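Local atomic coordinates of arginase (Glaciozyma antarctica, PDB entry 5YNL), a protein that probably hydrolyses L-arginine to L-ornithine and urea, as arginases do, in a cold-adapted yeast. Residues A58-C63 with G85-I90; P78-E83 with Q344-G349; I228-L233 with K242-N247; M268-V273 with E316-T321. All coordinates share one frame; numbering follows the deposited sequence.

Contact 1 of 4, residues A58-C63 with G85-I90; sequences AGIVGC and GLLNDI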
loop_
_atom_site.group_PDB
_atom_site.type_symbol
_atom_site.label_atom_id
_atom_site.label_comp_id
_atom_site.label_asym_id
_atom_site.label_seq_id
_atom_site.Cartn_x
_atom_site.Cartn_y
_atom_site.Cartn_z
ATOM N N ALA A 58 9.392 -12.699 -4.880
ATOM C CA ALA A 58 9.127 -11.322 -4.466
ATOM C C ALA A 58 9.457 -10.400 -5.630
ATOM O O ALA A 58 10.599 -10.357 -6.074
ATOM C CB ALA A 58 9.967 -10.942 -3.224
ATOM N N GLY A 59 8.458 -9.683 -6.137
ATOM C CA GLY A 59 8.700 -8.694 -7.169
ATOM C C GLY A 59 9.063 -7.379 -6.512
ATOM O O GLY A 59 8.430 -6.959 -5.532
ATOM N N ILE A 60 10.086 -6.719 -7.031
ATOM C CA ILE A 60 10.507 -5.469 -6.430
ATOM C C ILE A 60 10.440 -4.338 -7.444
ATOM O O ILE A 60 11.122 -4.384 -8.479
ATOM C CB ILE A 60 11.922 -5.586 -5.813
ATOM C CG1 ILE A 60 11.870 -6.479 -4.568
ATOM C CG2 ILE A 60 12.471 -4.209 -5.447
ATOM C CD1 ILE A 60 13.188 -6.654 -3.896
ATOM N N VAL A 61 9.600 -3.338 -7.166
ATOM C CA VAL A 61 9.578 -2.150 -8.016
ATOM C C VAL A 61 9.773 -0.879 -7.188
ATOM O O VAL A 61 8.981 -0.567 -6.291
ATOM C CB VAL A 61 8.346 -2.085 -9.014
ATOM C CG1 VAL A 61 7.659 -3.455 -9.180
ATOM C CG2 VAL A 61 7.343 -1.021 -8.628
ATOM N N GLY A 62 10.870 -0.175 -7.460
ATOM C CA GLY A 62 11.139 1.071 -6.773
ATOM C C GLY A 62 10.765 2.242 -7.653
ATOM O O GLY A 62 11.009 2.218 -8.861
ATOM N N CYS A 63 10.157 3.260 -7.053
ATOM C CA CYS A 63 9.883 4.509 -7.751
ATOM C C CYS A 63 10.130 5.721 -6.851
ATOM O O CYS A 63 9.332 6.014 -5.955
ATOM C CB CYS A 63 8.457 4.531 -8.290
ATOM S SG CYS A 63 7.896 6.201 -8.741
ATOM N N GLY A 85 20.358 -3.942 2.250
ATOM C CA GLY A 85 20.341 -5.383 2.428
ATOM C C GLY A 85 18.937 -5.974 2.375
ATOM O O GLY A 85 18.747 -7.156 2.672
ATOM N N LEU A 86 17.953 -5.171 1.983
ATOM C CA LEU A 86 16.593 -5.677 1.864
ATOM C C LEU A 86 16.514 -6.925 0.971
ATOM O O LEU A 86 15.787 -7.889 1.283
ATOM C CB LEU A 86 15.669 -4.610 1.301
ATOM C CG LEU A 86 14.267 -5.172 1.080
ATOM C CD1 LEU A 86 13.648 -5.428 2.442
ATOM C CD2 LEU A 86 13.402 -4.258 0.212
ATOM N N LEU A 87 17.257 -6.897 -0.136
ATOM C CA LEU A 87 17.236 -7.983 -1.101
ATOM C C LEU A 87 17.702 -9.281 -0.444
ATOM O O LEU A 87 17.060 -10.328 -0.589
ATOM C CB LEU A 87 18.093 -7.645 -2.329
ATOM C CG LEU A 87 17.387 -7.041 -3.544
ATOM C CD1 LEU A 87 16.551 -5.839 -3.155
ATOM C CD2 LEU A 87 18.397 -6.640 -4.576
ATOM N N ASN A 88 18.809 -9.195 0.289
ATOM C CA ASN A 88 19.358 -10.335 1.014
ATOM C C ASN A 88 18.413 -10.820 2.144
ATOM O O ASN A 88 18.232 -12.030 2.344
ATOM C CB ASN A 88 20.751 -9.973 1.543
ATOM C CG ASN A 88 21.542 -11.180 1.995
ATOM O OD1 ASN A 88 22.095 -11.924 1.179
ATOM N ND2 ASN A 88 21.622 -11.370 3.304
ATOM N N ASP A 89 17.799 -9.882 2.867
ATOM C CA ASP A 89 16.805 -10.233 3.885
ATOM C C ASP A 89 15.689 -11.087 3.308
ATOM O O ASP A 89 15.298 -12.100 3.892
ATOM C CB ASP A 89 16.189 -8.973 4.510
ATOM C CG ASP A 89 17.137 -8.263 5.455
ATOM O OD1 ASP A 89 18.160 -8.863 5.833
ATOM O OD2 ASP A 89 16.838 -7.113 5.830
ATOM N N ILE A 90 15.192 -10.667 2.152
ATOM C CA ILE A 90 14.067 -11.324 1.505
ATOM C C ILE A 90 14.462 -12.739 1.077
ATOM O O ILE A 90 13.718 -13.705 1.289
ATOM C CB ILE A 90 13.562 -10.485 0.295
ATOM C CG1 ILE A 90 12.847 -9.215 0.774
ATOM C CG2 ILE A 90 12.617 -11.272 -0.579
ATOM C CD1 ILE A 90 12.223 -8.388 -0.353
#

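Contact 2 of 4, residues P78-E83 with Q344-G349; sequences PLQLIE and QTVDVG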
loop_
_atom_site.group_PDB
_atom_site.type_symbol
_atom_site.label_atom_id
_atom_site.label_comp_id
_atom_site.label_asym_id
_atom_site.label_seq_id
_atom_site.Cartn_x
_atom_site.Cartn_y
_atom_site.Cartn_z
ATOM N N PRO A 78 13.767 4.567 -1.414
ATOM C CA PRO A 78 13.739 3.247 -2.046
ATOM C C PRO A 78 15.144 2.743 -2.414
ATOM O O PRO A 78 15.377 1.532 -2.277
ATOM C CB PRO A 78 12.891 3.484 -3.297
ATOM C CG PRO A 78 11.914 4.563 -2.866
ATOM C CD PRO A 78 12.720 5.462 -1.953
ATOM N N LEU A 79 16.047 3.627 -2.859
ATOM C CA LEU A 79 17.399 3.199 -3.202
ATOM C C LEU A 79 18.163 2.803 -1.940
ATOM O O LEU A 79 18.824 1.770 -1.933
ATOM C CB LEU A 79 18.164 4.257 -4.014
ATOM C CG LEU A 79 19.590 3.916 -4.514
ATOM C CD1 LEU A 79 19.629 2.630 -5.341
ATOM C CD2 LEU A 79 20.238 5.058 -5.318
ATOM N N GLN A 80 18.068 3.599 -0.876
ATOM C CA GLN A 80 18.780 3.291 0.368
ATOM C C GLN A 80 18.375 1.941 0.935
ATOM O O GLN A 80 19.222 1.135 1.305
ATOM C CB GLN A 80 18.547 4.374 1.427
ATOM C CG GLN A 80 19.057 5.730 1.049
ATOM C CD GLN A 80 19.650 6.479 2.229
ATOM O OE1 GLN A 80 19.686 5.981 3.363
ATOM N NE2 GLN A 80 20.131 7.683 1.965
ATOM N N LEU A 81 17.068 1.715 1.020
ATOM C CA LEU A 81 16.518 0.437 1.471
ATOM C C LEU A 81 17.119 -0.727 0.680
ATOM O O LEU A 81 17.479 -1.761 1.248
ATOM C CB LEU A 81 14.991 0.450 1.321
ATOM C CG LEU A 81 14.162 -0.515 2.163
ATOM C CD1 LEU A 81 14.976 -1.080 3.320
ATOM C CD2 LEU A 81 12.946 0.215 2.700
ATOM N N ILE A 82 17.228 -0.530 -0.630
ATOM C CA ILE A 82 17.773 -1.532 -1.532
ATOM C C ILE A 82 19.263 -1.735 -1.276
ATOM O O ILE A 82 19.762 -2.876 -1.295
ATOM C CB ILE A 82 17.510 -1.140 -2.997
ATOM C CG1 ILE A 82 16.091 -1.576 -3.406
ATOM C CG2 ILE A 82 18.520 -1.773 -3.914
ATOM C CD1 ILE A 82 15.528 -0.869 -4.645
ATOM N N GLU A 83 19.965 -0.629 -1.029
ATOM C CA GLU A 83 21.377 -0.657 -0.665
ATOM C C GLU A 83 21.595 -1.322 0.697
ATOM O O GLU A 83 22.669 -1.861 0.954
ATOM C CB GLU A 83 21.914 0.777 -0.582
ATOM C CG GLU A 83 22.001 1.564 -1.878
ATOM C CD GLU A 83 22.510 2.982 -1.626
ATOM O OE1 GLU A 83 23.438 3.168 -0.797
ATOM O OE2 GLU A 83 21.961 3.919 -2.236
ATOM N N GLN A 344 16.627 6.364 10.463
ATOM C CA GLN A 344 16.457 4.915 10.567
ATOM C C GLN A 344 15.048 4.547 10.126
ATOM O O GLN A 344 14.389 3.686 10.720
ATOM C CB GLN A 344 16.719 4.427 11.995
ATOM N N THR A 345 14.592 5.224 9.078
ATOM C CA THR A 345 13.329 4.909 8.423
ATOM C C THR A 345 13.595 3.948 7.244
ATOM O O THR A 345 12.678 3.467 6.594
ATOM C CB THR A 345 12.621 6.222 8.014
ATOM O OG1 THR A 345 11.587 5.967 7.053
ATOM C CG2 THR A 345 13.651 7.191 7.463
ATOM N N VAL A 346 14.870 3.670 6.994
ATOM C CA VAL A 346 15.269 2.603 6.091
ATOM C C VAL A 346 15.198 1.267 6.828
ATOM O O VAL A 346 14.609 0.306 6.335
ATOM C CB VAL A 346 16.694 2.835 5.545
ATOM C CG1 VAL A 346 17.226 1.587 4.858
ATOM C CG2 VAL A 346 16.701 4.007 4.593
ATOM N N ASP A 347 15.788 1.213 8.014
ATOM C CA ASP A 347 15.721 0.018 8.840
ATOM C C ASP A 347 14.271 -0.322 9.219
ATOM O O ASP A 347 13.909 -1.492 9.348
ATOM C CB ASP A 347 16.564 0.190 10.104
ATOM C CG ASP A 347 18.058 0.270 9.814
ATOM O OD1 ASP A 347 18.523 -0.432 8.879
ATOM O OD2 ASP A 347 18.764 1.028 10.534
ATOM N N VAL A 348 13.444 0.701 9.399
ATOM C CA VAL A 348 12.047 0.462 9.717
ATOM C C VAL A 348 11.365 -0.167 8.510
ATOM O O VAL A 348 10.673 -1.177 8.645
ATOM C CB VAL A 348 11.319 1.758 10.112
ATOM C CG1 VAL A 348 9.835 1.592 10.004
ATOM C CG2 VAL A 348 11.697 2.168 11.508
ATOM N N GLY A 349 11.567 0.433 7.332
ATOM C CA GLY A 349 10.951 -0.058 6.101
ATOM C C GLY A 349 11.372 -1.496 5.876
ATOM O O GLY A 349 10.557 -2.356 5.568
#

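Contact 3 of 4, residues I228-L233 with K242-N247; sequences IVYIGL and KILKDN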
loop_
_atom_site.group_PDB
_atom_site.type_symbol
_atom_site.label_atom_id
_atom_site.label_comp_id
_atom_site.label_asym_id
_atom_site.label_seq_id
_atom_site.Cartn_x
_atom_site.Cartn_y
_atom_site.Cartn_z
ATOM N N ILE A 228 -12.003 -1.038 0.410
ATOM C CA ILE A 228 -10.911 -0.290 1.036
ATOM C C ILE A 228 -11.153 -0.036 2.522
ATOM O O ILE A 228 -12.294 0.219 2.934
ATOM C CB ILE A 228 -10.584 1.039 0.280
ATOM C CG1 ILE A 228 -9.514 1.860 1.032
ATOM C CG2 ILE A 228 -11.850 1.837 -0.015
ATOM C CD1 ILE A 228 -9.037 3.131 0.302
ATOM N N VAL A 229 -10.081 -0.145 3.323
ATOM C CA VAL A 229 -10.130 0.230 4.731
ATOM C C VAL A 229 -8.881 1.031 5.111
ATOM O O VAL A 229 -7.765 0.751 4.626
ATOM C CB VAL A 229 -10.390 -1.001 5.666
ATOM C CG1 VAL A 229 -9.219 -1.974 5.644
ATOM C CG2 VAL A 229 -10.687 -0.562 7.094
ATOM N N TYR A 230 -9.082 2.049 5.949
ATOM C CA TYR A 230 -8.024 2.962 6.349
ATOM C C TYR A 230 -7.653 2.718 7.820
ATOM O O TYR A 230 -8.532 2.610 8.698
ATOM C CB TYR A 230 -8.501 4.407 6.207
ATOM C CG TYR A 230 -8.595 4.945 4.798
ATOM C CD1 TYR A 230 -7.471 5.413 4.138
ATOM C CD2 TYR A 230 -9.810 5.027 4.143
ATOM C CE1 TYR A 230 -7.550 5.921 2.856
ATOM C CE2 TYR A 230 -9.899 5.542 2.849
ATOM C CZ TYR A 230 -8.761 5.984 2.219
ATOM O OH TYR A 230 -8.825 6.491 0.941
ATOM N N ILE A 231 -6.353 2.638 8.087
ATOM C CA ILE A 231 -5.834 2.488 9.436
ATOM C C ILE A 231 -4.759 3.527 9.633
ATOM O O ILE A 231 -3.817 3.594 8.813
ATOM C CB ILE A 231 -5.181 1.113 9.622
ATOM C CG1 ILE A 231 -6.246 0.024 9.458
ATOM C CG2 ILE A 231 -4.511 1.019 10.991
ATOM C CD1 ILE A 231 -5.706 -1.386 9.276
ATOM N N GLY A 232 -4.865 4.307 10.718
ATOM C CA GLY A 232 -3.837 5.268 11.098
ATOM C C GLY A 232 -4.188 6.722 10.827
ATOM O O GLY A 232 -3.388 7.624 11.096
ATOM N N LEU A 233 -5.385 6.957 10.291
ATOM C CA LEU A 233 -5.812 8.307 9.920
ATOM C C LEU A 233 -5.755 9.310 11.091
ATOM O O LEU A 233 -6.063 8.971 12.256
ATOM C CB LEU A 233 -7.217 8.284 9.318
ATOM C CG LEU A 233 -7.429 7.619 7.952
ATOM C CD1 LEU A 233 -8.900 7.779 7.531
ATOM C CD2 LEU A 233 -6.513 8.202 6.886
ATOM N N LYS A 242 -16.181 14.308 4.276
ATOM C CA LYS A 242 -17.499 14.130 3.662
ATOM C C LYS A 242 -17.488 13.022 2.609
ATOM O O LYS A 242 -18.401 12.199 2.560
ATOM C CB LYS A 242 -18.008 15.439 3.037
ATOM N N ILE A 243 -16.459 13.013 1.764
ATOM C CA ILE A 243 -16.322 12.004 0.715
ATOM C C ILE A 243 -16.298 10.598 1.328
ATOM O O ILE A 243 -16.931 9.667 0.817
ATOM C CB ILE A 243 -15.039 12.243 -0.131
ATOM C CG1 ILE A 243 -15.140 13.548 -0.938
ATOM C CG2 ILE A 243 -14.785 11.080 -1.074
ATOM C CD1 ILE A 243 -13.892 13.865 -1.776
ATOM N N LEU A 244 -15.575 10.466 2.438
ATOM C CA LEU A 244 -15.407 9.186 3.124
ATOM C C LEU A 244 -16.751 8.656 3.630
ATOM O O LEU A 244 -17.026 7.458 3.538
ATOM C CB LEU A 244 -14.417 9.313 4.292
ATOM C CG LEU A 244 -12.934 9.616 4.048
ATOM C CD1 LEU A 244 -12.185 9.625 5.361
ATOM C CD2 LEU A 244 -12.300 8.605 3.126
ATOM N N LYS A 245 -17.578 9.545 4.168
ATOM C CA LYS A 245 -18.866 9.136 4.728
ATOM C C LYS A 245 -19.932 8.923 3.650
ATOM O O LYS A 245 -20.811 8.071 3.804
ATOM C CB LYS A 245 -19.353 10.166 5.756
ATOM N N ASP A 246 -19.861 9.703 2.571
ATOM C CA ASP A 246 -20.794 9.561 1.460
ATOM C C ASP A 246 -20.642 8.194 0.790
ATOM O O ASP A 246 -21.622 7.601 0.352
ATOM C CB ASP A 246 -20.580 10.674 0.422
ATOM C CG ASP A 246 -21.086 12.034 0.887
ATOM O OD1 ASP A 246 -21.753 12.117 1.943
ATOM O OD2 ASP A 246 -20.823 13.026 0.174
ATOM N N ASN A 247 -19.409 7.698 0.717
ATOM C CA ASN A 247 -19.150 6.425 0.048
ATOM C C ASN A 247 -19.032 5.262 1.022
ATOM O O ASN A 247 -18.668 4.151 0.636
ATOM C CB ASN A 247 -17.905 6.521 -0.832
ATOM C CG ASN A 247 -18.070 7.527 -1.960
ATOM O OD1 ASN A 247 -18.472 7.170 -3.066
ATOM N ND2 ASN A 247 -17.769 8.796 -1.679
#

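Contact 4 of 4, residues M268-V273 with E316-T321; sequences MALDHV and EAIAET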
loop_
_atom_site.group_PDB
_atom_site.type_symbol
_atom_site.label_atom_id
_atom_site.label_comp_id
_atom_site.label_asym_id
_atom_site.label_seq_id
_atom_site.Cartn_x
_atom_site.Cartn_y
_atom_site.Cartn_z
ATOM N N MET A 268 -10.960 -6.098 12.813
ATOM C CA MET A 268 -12.176 -5.457 12.313
ATOM C C MET A 268 -11.987 -5.005 10.861
ATOM O O MET A 268 -12.926 -5.030 10.053
ATOM C CB MET A 268 -12.540 -4.252 13.193
ATOM C CG MET A 268 -13.153 -4.628 14.538
ATOM S SD MET A 268 -13.393 -3.220 15.646
ATOM C CE MET A 268 -14.679 -2.293 14.823
ATOM N N ALA A 269 -10.758 -4.602 10.535
ATOM C CA ALA A 269 -10.430 -4.151 9.193
ATOM C C ALA A 269 -10.504 -5.334 8.282
ATOM O O ALA A 269 -11.152 -5.269 7.237
ATOM C CB ALA A 269 -9.059 -3.531 9.146
ATOM N N LEU A 270 -9.859 -6.430 8.667
ATOM C CA LEU A 270 -9.995 -7.692 7.897
ATOM C C LEU A 270 -11.443 -8.150 7.772
ATOM O O LEU A 270 -11.885 -8.531 6.680
ATOM C CB LEU A 270 -9.111 -8.812 8.477
ATOM C CG LEU A 270 -7.607 -8.616 8.234
ATOM C CD1 LEU A 270 -6.790 -9.677 8.981
ATOM C CD2 LEU A 270 -7.300 -8.672 6.738
ATOM N N ASP A 271 -12.202 -8.098 8.863
ATOM C CA ASP A 271 -13.603 -8.514 8.753
ATOM C C ASP A 271 -14.429 -7.594 7.869
ATOM O O ASP A 271 -15.442 -8.006 7.357
ATOM C CB ASP A 271 -14.283 -8.667 10.124
ATOM C CG ASP A 271 -13.600 -9.686 10.988
ATOM O OD1 ASP A 271 -12.775 -10.464 10.460
ATOM O OD2 ASP A 271 -13.878 -9.707 12.203
ATOM N N HIS A 272 -14.017 -6.346 7.694
ATOM C CA HIS A 272 -14.824 -5.484 6.840
ATOM C C HIS A 272 -14.556 -5.756 5.361
ATOM O O HIS A 272 -15.497 -5.935 4.595
ATOM C CB HIS A 272 -14.636 -4.003 7.161
ATOM C CG HIS A 272 -15.516 -3.102 6.358
ATOM N ND1 HIS A 272 -16.884 -3.053 6.527
ATOM C CD2 HIS A 272 -15.231 -2.231 5.362
ATOM C CE1 HIS A 272 -17.401 -2.176 5.686
ATOM N NE2 HIS A 272 -16.420 -1.663 4.964
ATOM N N VAL A 273 -13.285 -5.817 4.951
ATOM C CA VAL A 273 -13.007 -5.969 3.525
ATOM C C VAL A 273 -12.844 -7.430 3.111
ATOM O O VAL A 273 -12.920 -7.761 1.931
ATOM C CB VAL A 273 -11.779 -5.127 3.046
ATOM C CG1 VAL A 273 -12.057 -3.640 3.205
ATOM C CG2 VAL A 273 -10.509 -5.536 3.804
ATOM N N GLU A 316 2.576 -8.120 10.321
ATOM C CA GLU A 316 2.570 -9.504 10.768
ATOM C C GLU A 316 1.166 -10.081 10.610
ATOM O O GLU A 316 0.988 -11.149 10.025
ATOM C CB GLU A 316 3.029 -9.611 12.227
ATOM C CG GLU A 316 3.792 -10.888 12.549
ATOM C CD GLU A 316 4.644 -10.780 13.826
ATOM O OE1 GLU A 316 4.708 -9.669 14.434
ATOM O OE2 GLU A 316 5.247 -11.824 14.235
ATOM N N ALA A 317 0.172 -9.344 11.100
ATOM C CA ALA A 317 -1.191 -9.844 11.159
ATOM C C ALA A 317 -1.658 -10.171 9.762
ATOM O O ALA A 317 -2.270 -11.228 9.528
ATOM C CB ALA A 317 -2.119 -8.836 11.807
ATOM N N ILE A 318 -1.338 -9.277 8.831
ATOM C CA ILE A 318 -1.674 -9.485 7.432
ATOM C C ILE A 318 -0.903 -10.708 6.938
ATOM O O ILE A 318 -1.458 -11.546 6.230
ATOM C CB ILE A 318 -1.301 -8.268 6.587
ATOM C CG1 ILE A 318 -2.462 -7.258 6.529
ATOM C CG2 ILE A 318 -0.982 -8.697 5.139
ATOM C CD1 ILE A 318 -3.242 -7.052 7.790
ATOM N N ALA A 319 0.364 -10.827 7.341
ATOM C CA ALA A 319 1.203 -11.930 6.866
ATOM C C ALA A 319 0.626 -13.265 7.300
ATOM O O ALA A 319 0.638 -14.228 6.511
ATOM C CB ALA A 319 2.653 -11.782 7.344
ATOM N N GLU A 320 0.109 -13.334 8.526
ATOM C CA GLU A 320 -0.387 -14.617 9.017
ATOM C C GLU A 320 -1.591 -15.139 8.210
ATOM O O GLU A 320 -1.849 -16.343 8.199
ATOM C CB GLU A 320 -0.647 -14.630 10.543
ATOM C CG GLU A 320 -1.997 -14.048 10.997
ATOM C CD GLU A 320 -2.226 -14.133 12.522
ATOM O OE1 GLU A 320 -3.061 -13.355 13.043
ATOM O OE2 GLU A 320 -1.589 -14.971 13.213
ATOM N N THR A 321 -2.292 -14.252 7.497
ATOM C CA THR A 321 -3.469 -14.688 6.716
ATOM C C THR A 321 -3.129 -15.480 5.454
ATOM O O THR A 321 -3.990 -16.185 4.928
ATOM C CB THR A 321 -4.382 -13.518 6.271
ATOM O OG1 THR A 321 -3.850 -12.940 5.080
ATOM C CG2 THR A 321 -4.486 -12.460 7.351
#

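Contact 1 of 4, residues A58-C63 with G85-I90
Ile60 and Ile90 share one conformation: in each, CG1 stands anti to the carbonyl carbon (chi1 -70° in Ile60, -71° in Ile90) and the chain runs on fully extended. Each CD1 is thus carried straight out from its backbone, and the two residues meet tip to tip across the gap, Ile60 CD1 lying 4.1 Å from Ile90 CD1. The second branch of Ile90 is used as well, since its CG2 rests against Ala58, with 3.8 Å between Ile90 CG2 and Ala58 CB. The small methyl of Ala58 suits this end, where the strand and helix backbones come closest in the contact. Leu87 reaches in from one turn earlier in the helix, and its CD1 packs tightly, 3.5 Å from Ile60 CD1, the two side chains crossing obliquely. One methyl of Ile60 therefore sits against both Leu87 and Ile90. Branched hydrocarbon fits here because Val97 and Phe99 of the adjoining strand also press on Ile60. At the start of the helix, Gly85 closes the preceding helix in a Schellman motif, with a positive phi (109°) that favours glycine. Strand 58-63 and helix 86-90 run almost antiparallel, their axes 10.9 Å apart, in a beta-alpha-beta crossover of the arginase alpha/beta fold that passes from strand 57-63 through helices 77-83 and 86-92, the second packing on the strand, to the parallel neighbour 96-99.

Contact 2 of 4, residues P78-E83 with Q344-G349
Leu81 and Val346 supply the main apolar contact between two helical segments that cross at -69° with their axes 9.3 Å apart. Their side chains slide past each other in opposite directions, so that Val346 CG1 reaches the backbone of the other helix, 3.6 Å from Leu81 CA, as well as the methyl Leu81 CD1. Val346 has its CG1 anti to the backbone N (chi1 167°), which turns CG2 the other way, onto Gln80. There Val346 CG2 touches the aliphatic root of the glutamine, 3.7 Å from Gln80 CB, the two side chains meeting at about a right angle. Valine suits the place: it is short enough for close backbones and branched enough to meet two residues at once.

Contacts of side chain with backbone form the second group. Leu81 CD1 lies against the carbonyl oxygen Val346 O, while the other methyl, Leu81 CD2, rests on the main chain of Gly349, 4.0 Å from Gly349 CA. Glycine is fitting at this point, since a side chain there would run into Leu81 CD2. With an alanine in place of Leu81, Gly349 and Val346 CG1 would probably lose the methyls packed on them, and a gap would open between the helices.

Across these segments the joint is thus held by shape, branched methyls against bare backbone, and Gln80, partly exposed, contributes its CB while its amide makes no hydrogen bond to the other segment.

Contact 3 of 4, residues I228-L233 with K242-N247
Tyr230 and Leu244 mark the nearest approach of the two backbones, yet their CA atoms are still 10.2 Å apart, so side chains alone span the distance. Strand 228-231 runs extended to Gly232, where the chain turns a corner at a positive phi (105°) that suits glycine, and Leu233 is thereby brought to the same side as Tyr230. Helix 242-246 presents a single residue, Leu244, to both. The strand and helix belong to a beta-alpha-beta unit whose next strand, 250-253, lies beside 228-233 in the parallel sheet; from it Cys251 touches both Tyr230 and Leu244. With CG anti to its carbonyl carbon (chi1 -66°), Leu244 extends toward the strand and splits its methyls: Leu244 CD2 meets the ring obliquely, 3.9 Å from Tyr230 CE2, and Leu244 CD1 lies more loosely by Leu233 CD1, at 4.3 Å. Ile228 CG1 packs over one face of the tyrosine ring, near its rim, and Trp176 meets Tyr230 edge-to-face, while the hydroxyl has a weak hydrogen bond to Ala181 O. At the helix end, Asn247 ND2 donates to Ile243 O over 2.8 Å in a nearly straight bond (174°), and the same carbonyl accepts from Asn247 N, so one residue holds the last turn twice.

Contact 4 of 4, residues M268-V273 with E316-T321
Leu270 and Thr321 reach toward each other tip to tip, and this meeting of methyls leads the apolar part of the contact: Leu270 CD1 lies 4.0 Å from Thr321 CG2. Leu270 has CG anti to its carbonyl carbon (chi1 -72°) and an extended chain beyond it, which puts both methyls well clear of helix 268-273. The second, Leu270 CD2, comes to 4.5 Å from Ile318 CD1, a looser touch. A leucine suits this position because its forked end can meet two residues one turn apart, and its length bridges backbones whose nearest CA atoms, those of Leu270 and Ile318, are 8.5 Å apart. On the side of the sheet, Ile175 touches both Leu270 and Ile318.

The polar bonds next to the contact belong to Thr321. Its hydroxyl donates to the carbonyl one turn back, with Thr321 OG1 3.0 Å from Ile318 O and in the carbonyl plane. Thr321 N also donates to Ile318 O, so two bonds grip that oxygen. The hydroxyl in turn accepts from Leu323 N in the following chain, which probably fixes the rotation of the side chain, with CG2 directed to Leu270. A valine in place of Thr321 would probably keep a methyl for Leu270 but leave Leu323 N without its acceptor and Ile318 O with one donor fewer.

Threonine thus does double duty in a buried setting: its hydroxyl satisfies backbone groups close by in sequence, and its methyl gives the neighbouring helix an apolar surface, so that these two segments meet through apolar packing.

In the fold
From the N terminus, strand 57-63 opens contact 1 and helix 77-83 opens contact 2 before residues 85-90 close contact 1, so the two cross along the chain; they also touch in space, with centres about 10 Å apart. Contact 1 joins a strand near one border of the sheet to its covering helix. Contact 2 stays open until 344-349, and within that long span lie contact 3, a short closure near the other border of the sheet, and then contact 4, which links two later helices. Contacts 3 and 4 pack together through Val229 and Ile231 against Ala269. Contact 2 finally brings the C-terminal helix back to the N-terminal part of the fold.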